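Local coordinates for protein acyl-CoA dehydrogenase (Thermus thermophilus, PDB 2Z1Q) that probably oxidises saturated acyl-CoA thioesters to their 2,3-dehydroacyl-CoA products, using bound FAD as its redox cofactor, at residues Ala506-Leu509 with Ala510-Leu514; Gly480-Ala483 with Asp484-Asp488; Thr94-Ala97 with Glu98-Gly102. One frame throughout, in Å; residues are numbered along the deposited sequence.

Contact 1. Residues Ala506-Leu509 with Ala510-Leu514; sequences APVL and ARIYL
Ala506 O accepts the backbone N-H of Ala510 at 2.9 Å with an N-H...O angle of 158°, the first of four i to i+4 bonds that define this first part of the alpha helix 505-528, in the C-terminal helical region of an acyl-CoA dehydrogenase. Here the donor lies nearly along the C=O axis; in the three that follow it is tilted from the carbonyl plane. Pro507, whose ring nitrogen has no hydrogen to give, still offers its carbonyl: Pro507 O takes Arg511 N at 2.9 Å. Pro507 O also lies over one face of the Arg511 guanidinium, 4.0 Å above the plane and over its centre, which is contact without a hydrogen bond. A bend at chi3 (-59°) turns the arginine back along the helix, bringing Arg511 NH1 to 4.2 Å from Pro507 CB. The charge is answered elsewhere, by a salt bridge from Arg511 NE to Glu446. A leucine in place of Arg511 would probably leave Glu446 without that cationic mate and take away the guanidinium that lies over Pro507 O. Val508 adds the one apolar side-chain pair, its CG1 meeting Ile512 CD1 at 4.1 Å as the two chains cross obliquely; Leu559 of helix 556-570 packs on Ile512. The Leu509 side chain packs against Ala563 of the same helix, while its carbonyl both accepts Tyr513 N and receives a hydrogen bond from Ser311 of helix 300-331. Helices 476-502 and 445-468 touch this part of the chain as well. Backbone and side chain are also close: Ile512 CG1 comes to 3.2 Å from Val508 O, the oxygen that accepts Ile512 N.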
loop_
_atom_site.group_PDB
_atom_site.type_symbol
_atom_site.label_atom_id
_atom_site.label_comp_id
_atom_site.label_asym_id
_atom_site.label_seq_id
_atom_site.Cartn_x
_atom_site.Cartn_y
_atom_site.Cartn_z
ATOM N N ALA B 506 -25.532 6.490 7.479
ATOM C CA ALA B 506 -25.414 5.116 7.000
ATOM C C ALA B 506 -25.730 4.959 5.502
ATOM O O ALA B 506 -24.924 4.404 4.757
ATOM C CB ALA B 506 -26.297 4.182 7.826
ATOM N N PRO B 507 -26.900 5.444 5.042
ATOM C CA PRO B 507 -27.242 5.317 3.620
ATOM C C PRO B 507 -26.175 5.901 2.693
ATOM O O PRO B 507 -25.852 5.326 1.650
ATOM C CB PRO B 507 -28.566 6.077 3.509
ATOM C CG PRO B 507 -29.184 5.860 4.846
ATOM C CD PRO B 507 -28.021 6.043 5.795
ATOM N N VAL B 508 -25.639 7.053 3.074
ATOM C CA VAL B 508 -24.616 7.722 2.287
ATOM C C VAL B 508 -23.365 6.846 2.152
ATOM O O VAL B 508 -22.794 6.730 1.068
ATOM C CB VAL B 508 -24.227 9.065 2.945
ATOM C CG1 VAL B 508 -23.132 9.760 2.143
ATOM C CG2 VAL B 508 -25.462 9.962 3.061
ATOM N N LEU B 509 -22.951 6.221 3.253
ATOM C CA LEU B 509 -21.761 5.379 3.235
ATOM C C LEU B 509 -22.007 4.137 2.417
ATOM O O LEU B 509 -21.125 3.670 1.689
ATOM C CB LEU B 509 -21.357 4.988 4.656
ATOM C CG LEU B 509 -20.953 6.163 5.551
ATOM C CD1 LEU B 509 -20.567 5.615 6.911
ATOM C CD2 LEU B 509 -19.795 6.952 4.935
ATOM N N ALA B 510 -23.220 3.614 2.529
ATOM C CA ALA B 510 -23.590 2.421 1.800
ATOM C C ALA B 510 -23.617 2.698 0.294
ATOM O O ALA B 510 -23.198 1.863 -0.500
ATOM C CB ALA B 510 -24.944 1.934 2.269
ATOM N N ARG B 511 -24.099 3.881 -0.081
ATOM C CA ARG B 511 -24.213 4.264 -1.493
ATOM C C ARG B 511 -22.836 4.460 -2.133
ATOM O O ARG B 511 -22.604 4.058 -3.271
ATOM C CB ARG B 511 -25.072 5.541 -1.613
ATOM C CG ARG B 511 -25.471 5.956 -3.029
ATOM C CD ARG B 511 -26.542 7.052 -2.995
ATOM N NE ARG B 511 -27.725 6.589 -2.274
ATOM C CZ ARG B 511 -28.197 7.140 -1.160
ATOM N NH1 ARG B 511 -29.276 6.631 -0.579
ATOM N NH2 ARG B 511 -27.598 8.201 -0.631
ATOM N N ILE B 512 -21.929 5.076 -1.387
ATOM C CA ILE B 512 -20.571 5.315 -1.845
ATOM C C ILE B 512 -19.868 3.994 -2.153
ATOM O O ILE B 512 -19.159 3.870 -3.154
ATOM C CB ILE B 512 -19.799 6.079 -0.753
ATOM C CG1 ILE B 512 -20.248 7.540 -0.751
ATOM C CG2 ILE B 512 -18.295 5.929 -0.945
ATOM C CD1 ILE B 512 -19.675 8.326 0.390
ATOM N N TYR B 513 -20.090 3.004 -1.296
ATOM C CA TYR B 513 -19.474 1.692 -1.443
ATOM C C TYR B 513 -20.103 0.917 -2.600
ATOM O O TYR B 513 -19.399 0.316 -3.426
ATOM C CB TYR B 513 -19.621 0.910 -0.130
ATOM C CG TYR B 513 -18.905 -0.410 -0.147
ATOM C CD1 TYR B 513 -17.568 -0.494 0.237
ATOM C CD2 TYR B 513 -19.523 -1.554 -0.645
ATOM C CE1 TYR B 513 -16.862 -1.671 0.118
ATOM C CE2 TYR B 513 -18.814 -2.756 -0.774
ATOM C CZ TYR B 513 -17.474 -2.794 -0.392
ATOM O OH TYR B 513 -16.692 -3.909 -0.566
ATOM N N LEU B 514 -21.430 0.938 -2.651
ATOM C CA LEU B 514 -22.194 0.259 -3.690
ATOM C C LEU B 514 -21.789 0.689 -5.110
ATOM O O LEU B 514 -21.461 -0.153 -5.953
ATOM C CB LEU B 514 -23.688 0.521 -3.475
ATOM C CG LEU B 514 -24.629 0.016 -4.567
ATOM C CD1 LEU B 514 -24.404 -1.469 -4.756
ATOM C CD2 LEU B 514 -26.080 0.297 -4.197
#

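Contact 2. Residues Gly480-Ala483 with Asp484-Asp488; sequences GAVA and DILID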
loop_
_atom_site.group_PDB
_atom_site.type_symbol
_atom_site.label_atom_id
_atom_site.label_comp_id
_atom_site.label_asym_id
_atom_site.label_seq_id
_atom_site.Cartn_x
_atom_site.Cartn_y
_atom_site.Cartn_z
ATOM N N GLY B 480 -10.549 -15.576 -8.827
ATOM C CA GLY B 480 -10.333 -14.349 -8.084
ATOM C C GLY B 480 -11.321 -13.250 -8.430
ATOM O O GLY B 480 -11.851 -12.578 -7.537
ATOM N N ALA B 481 -11.545 -13.048 -9.725
ATOM C CA ALA B 481 -12.494 -12.036 -10.167
ATOM C C ALA B 481 -13.867 -12.437 -9.592
ATOM O O ALA B 481 -14.620 -11.595 -9.121
ATOM C CB ALA B 481 -12.531 -11.970 -11.709
ATOM N N VAL B 482 -14.177 -13.729 -9.611
ATOM C CA VAL B 482 -15.451 -14.192 -9.055
ATOM C C VAL B 482 -15.532 -13.895 -7.551
ATOM O O VAL B 482 -16.556 -13.411 -7.073
ATOM C CB VAL B 482 -15.650 -15.710 -9.309
ATOM C CG1 VAL B 482 -16.826 -16.231 -8.497
ATOM C CG2 VAL B 482 -15.911 -15.947 -10.783
ATOM N N ALA B 483 -14.454 -14.163 -6.814
ATOM C CA ALA B 483 -14.411 -13.907 -5.373
ATOM C C ALA B 483 -14.578 -12.426 -5.042
ATOM O O ALA B 483 -15.269 -12.072 -4.088
ATOM C CB ALA B 483 -13.093 -14.449 -4.776
ATOM N N ASP B 484 -13.962 -11.556 -5.836
ATOM C CA ASP B 484 -14.076 -10.118 -5.621
ATOM C C ASP B 484 -15.523 -9.632 -5.798
ATOM O O ASP B 484 -15.949 -8.671 -5.161
ATOM C CB ASP B 484 -13.124 -9.365 -6.552
ATOM C CG ASP B 484 -11.668 -9.550 -6.153
ATOM O OD1 ASP B 484 -11.407 -9.546 -4.931
ATOM O OD2 ASP B 484 -10.792 -9.700 -7.037
ATOM N N ILE B 485 -16.285 -10.310 -6.645
ATOM C CA ILE B 485 -17.674 -9.916 -6.842
ATOM C C ILE B 485 -18.479 -10.372 -5.621
ATOM O O ILE B 485 -19.274 -9.604 -5.074
ATOM C CB ILE B 485 -18.230 -10.528 -8.137
ATOM C CG1 ILE B 485 -17.354 -10.069 -9.306
ATOM C CG2 ILE B 485 -19.674 -10.083 -8.361
ATOM C CD1 ILE B 485 -17.752 -10.615 -10.640
ATOM N N LEU B 486 -18.226 -11.603 -5.174
ATOM C CA LEU B 486 -18.910 -12.155 -4.004
ATOM C C LEU B 486 -18.613 -11.305 -2.769
ATOM O O LEU B 486 -19.504 -11.066 -1.947
ATOM C CB LEU B 486 -18.473 -13.614 -3.774
ATOM C CG LEU B 486 -18.910 -14.598 -4.865
ATOM C CD1 LEU B 486 -18.238 -15.951 -4.660
ATOM C CD2 LEU B 486 -20.425 -14.741 -4.842
ATOM N N ILE B 487 -17.368 -10.836 -2.659
ATOM C CA ILE B 487 -16.956 -9.987 -1.538
ATOM C C ILE B 487 -17.708 -8.663 -1.527
ATOM O O ILE B 487 -18.211 -8.242 -0.486
ATOM C CB ILE B 487 -15.438 -9.664 -1.591
ATOM C CG1 ILE B 487 -14.645 -10.951 -1.360
ATOM C CG2 ILE B 487 -15.094 -8.548 -0.582
ATOM C CD1 ILE B 487 -13.164 -10.840 -1.591
ATOM N N ASP B 488 -17.769 -7.994 -2.676
ATOM C CA ASP B 488 -18.456 -6.704 -2.755
ATOM C C ASP B 488 -19.957 -6.857 -2.615
ATOM O O ASP B 488 -20.643 -5.949 -2.163
ATOM C CB ASP B 488 -18.150 -6.004 -4.077
ATOM C CG ASP B 488 -16.859 -5.224 -4.035
ATOM O OD1 ASP B 488 -16.248 -5.021 -5.106
ATOM O OD2 ASP B 488 -16.456 -4.800 -2.935
#
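Ala483, Asp484 and Val482 carry most of this contact, a nine-residue piece of the alpha helix 476-502 in the C-terminal helical region. Ala483 acts mainly through its backbone: Ala483 O accepts Ile487 N at 2.8 Å, and Ile487 CG1 folds over Ala483 O at 3.0 Å. That branch stands anti to the carbonyl carbon of Ile487 (chi1 -67°), hence on the side of its own N-H. The methyl of Ala483 faces Ile408 and Pro409, whereas Ile487 packs on helix 348-372, so the two residues serve different neighbours. Asp484 N bonds to Gly480 O with an N-H...O angle of 158°. Its carboxylate leans back over that carbonyl, and Asp484 OD2 stands 3.1 Å from Gly480 O; both are acceptors and no hydrogen bond joins them. The other oxygen, OD1, forms a salt bridge with Arg405. Gly480 itself lies about 7 Å from the side chain of Gln476, which is seen to bind FAD. Val482 contributes the hydrophobic pair, Val482 CG1 to Leu486 CD1 at 4.1 Å, the two side chains running alongside each other. Val482 O accepts Leu486 N in the carbonyl plane, with a second, weak bond from Ile485 N, which is bonded also to Ala481 O. Val460 and Ala457 of helix 445-468 meet Val482 and Leu486 in turn. Apolar side chains thus meet helices 445-468 and 348-372 while Asp484 turns to Arg405; the crowding of Asp484 OD2 against a carbonyl is likely to be unfavourable, and that salt bridge probably offsets it.

Contact 3. Residues Thr94-Ala97 with Glu98-Gly102; sequences TVVA and EELSG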
loop_
_atom_site.group_PDB
_atom_site.type_symbol
_atom_site.label_atom_id
_atom_site.label_comp_id
_atom_site.label_asym_id
_atom_site.label_seq_id
_atom_site.Cartn_x
_atom_site.Cartn_y
_atom_site.Cartn_z
ATOM N N THR B 94 -15.296 -11.466 19.346
ATOM C CA THR B 94 -15.063 -10.707 18.123
ATOM C C THR B 94 -14.916 -9.213 18.395
ATOM O O THR B 94 -14.043 -8.560 17.813
ATOM C CB THR B 94 -16.189 -10.932 17.088
ATOM O OG1 THR B 94 -16.255 -12.321 16.748
ATOM C CG2 THR B 94 -15.916 -10.130 15.828
ATOM N N VAL B 95 -15.755 -8.668 19.275
ATOM C CA VAL B 95 -15.665 -7.246 19.593
ATOM C C VAL B 95 -14.362 -6.984 20.367
ATOM O O VAL B 95 -13.756 -5.923 20.236
ATOM C CB VAL B 95 -16.890 -6.746 20.428
ATOM C CG1 VAL B 95 -18.195 -7.098 19.710
ATOM C CG2 VAL B 95 -16.867 -7.347 21.822
ATOM N N VAL B 96 -13.933 -7.963 21.160
ATOM C CA VAL B 96 -12.696 -7.833 21.931
ATOM C C VAL B 96 -11.521 -7.733 20.955
ATOM O O VAL B 96 -10.605 -6.944 21.152
ATOM C CB VAL B 96 -12.502 -9.048 22.886
ATOM C CG1 VAL B 96 -11.091 -9.054 23.458
ATOM C CG2 VAL B 96 -13.514 -8.970 24.027
ATOM N N ALA B 97 -11.566 -8.528 19.892
ATOM C CA ALA B 97 -10.514 -8.497 18.885
ATOM C C ALA B 97 -10.466 -7.112 18.255
ATOM O O ALA B 97 -9.396 -6.541 18.083
ATOM C CB ALA B 97 -10.785 -9.542 17.821
ATOM N N GLU B 98 -11.635 -6.568 17.923
ATOM C CA GLU B 98 -11.704 -5.255 17.294
ATOM C C GLU B 98 -11.126 -4.146 18.174
ATOM O O GLU B 98 -10.363 -3.311 17.698
ATOM C CB GLU B 98 -13.154 -4.896 16.898
ATOM C CG GLU B 98 -13.319 -3.436 16.402
ATOM C CD GLU B 98 -14.766 -3.019 16.103
ATOM O OE1 GLU B 98 -15.000 -1.804 15.942
ATOM O OE2 GLU B 98 -15.662 -3.892 16.026
ATOM N N GLU B 99 -11.490 -4.143 19.453
ATOM C CA GLU B 99 -11.023 -3.116 20.381
ATOM C C GLU B 99 -9.531 -3.247 20.697
ATOM O O GLU B 99 -8.876 -2.282 21.081
ATOM C CB GLU B 99 -11.853 -3.161 21.675
ATOM C CG GLU B 99 -13.317 -2.689 21.519
ATOM C CD GLU B 99 -13.444 -1.344 20.814
ATOM O OE1 GLU B 99 -12.495 -0.531 20.891
ATOM O OE2 GLU B 99 -14.494 -1.092 20.192
ATOM N N LEU B 100 -8.992 -4.444 20.528
ATOM C CA LEU B 100 -7.581 -4.640 20.798
ATOM C C LEU B 100 -6.659 -4.226 19.648
ATOM O O LEU B 100 -5.440 -4.335 19.768
ATOM C CB LEU B 100 -7.316 -6.083 21.192
ATOM C CG LEU B 100 -7.636 -6.400 22.652
ATOM C CD1 LEU B 100 -7.373 -7.868 22.866
ATOM C CD2 LEU B 100 -6.793 -5.555 23.606
ATOM N N SER B 101 -7.244 -3.731 18.556
ATOM C CA SER B 101 -6.467 -3.283 17.397
ATOM C C SER B 101 -5.685 -2.013 17.747
ATOM O O SER B 101 -4.984 -1.449 16.903
ATOM C CB SER B 101 -7.392 -2.991 16.209
ATOM O OG SER B 101 -8.183 -1.832 16.442
ATOM N N GLY B 102 -5.815 -1.562 18.993
ATOM C CA GLY B 102 -5.106 -0.366 19.417
ATOM C C GLY B 102 -3.916 -0.694 20.297
ATOM O O GLY B 102 -3.179 0.196 20.735
#
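Val96 O takes Leu100 N at 3.0 Å, with an N-H...O angle of only 137°. The same N-H makes a second, weak bond to Ala97 O. The two bonds before it in helix 90-99 are straighter, Glu98 N to Thr94 O at 3.1 Å and Glu99 N to Val95 O at 3.0 Å, the latter with an angle of 162°. Val96 CG1 and Leu100 CD1 meet at 3.9 Å, one side chain flanking the other along the helix. The first torsion of Leu100 (-81°) sets CG on the side of its own backbone N, which keeps Leu100 CG 3.4 Å from Val96 O.

The acidic groups are satisfied from other helices. Glu98, extended beyond CG, sends OE1 to a salt bridge with Lys276 and OE2 to a hydrogen bond with the hydroxyl of Tyr321; Glu99 bends at chi2 and bridges to Arg277. Thr94 OG1 bonds back to Lys90 O within its own helix. Ser101 N hydrogen-bonds to Glu98 O at 3.3 Å. The two glutamates thus bond to helix 252-288, Glu98 also to helix 300-331, and Val43 of helix 30-54 packs on Leu100. The contact joins a helix of the N-terminal domain to helices of the C-terminal helical domain, as in the acyl-CoA dehydrogenase fold.

All three are local contacts between neighbouring helical residues, each with one valine-to-aliphatic pair four residues apart. All are buried, but contact 3 is the most central, its centre about 11 Å from that of the chain, against 17 Å for contact 2 and 23 Å for contact 1, the most peripheral. Contacts 1 and 2 sit on consecutive helices of the C-terminal region and touch where Tyr513 OH lies 2.5 Å from Asp488 OD2, a probable hydrogen bond. Contact 3 belongs to the N-terminal domain and touches neither. Yet it pairs two glutamates with basic residues; contact 2 has Asp484 with Arg405 and Asp488 with Arg520, and contact 1 reverses the sign, Arg511 meeting Glu446.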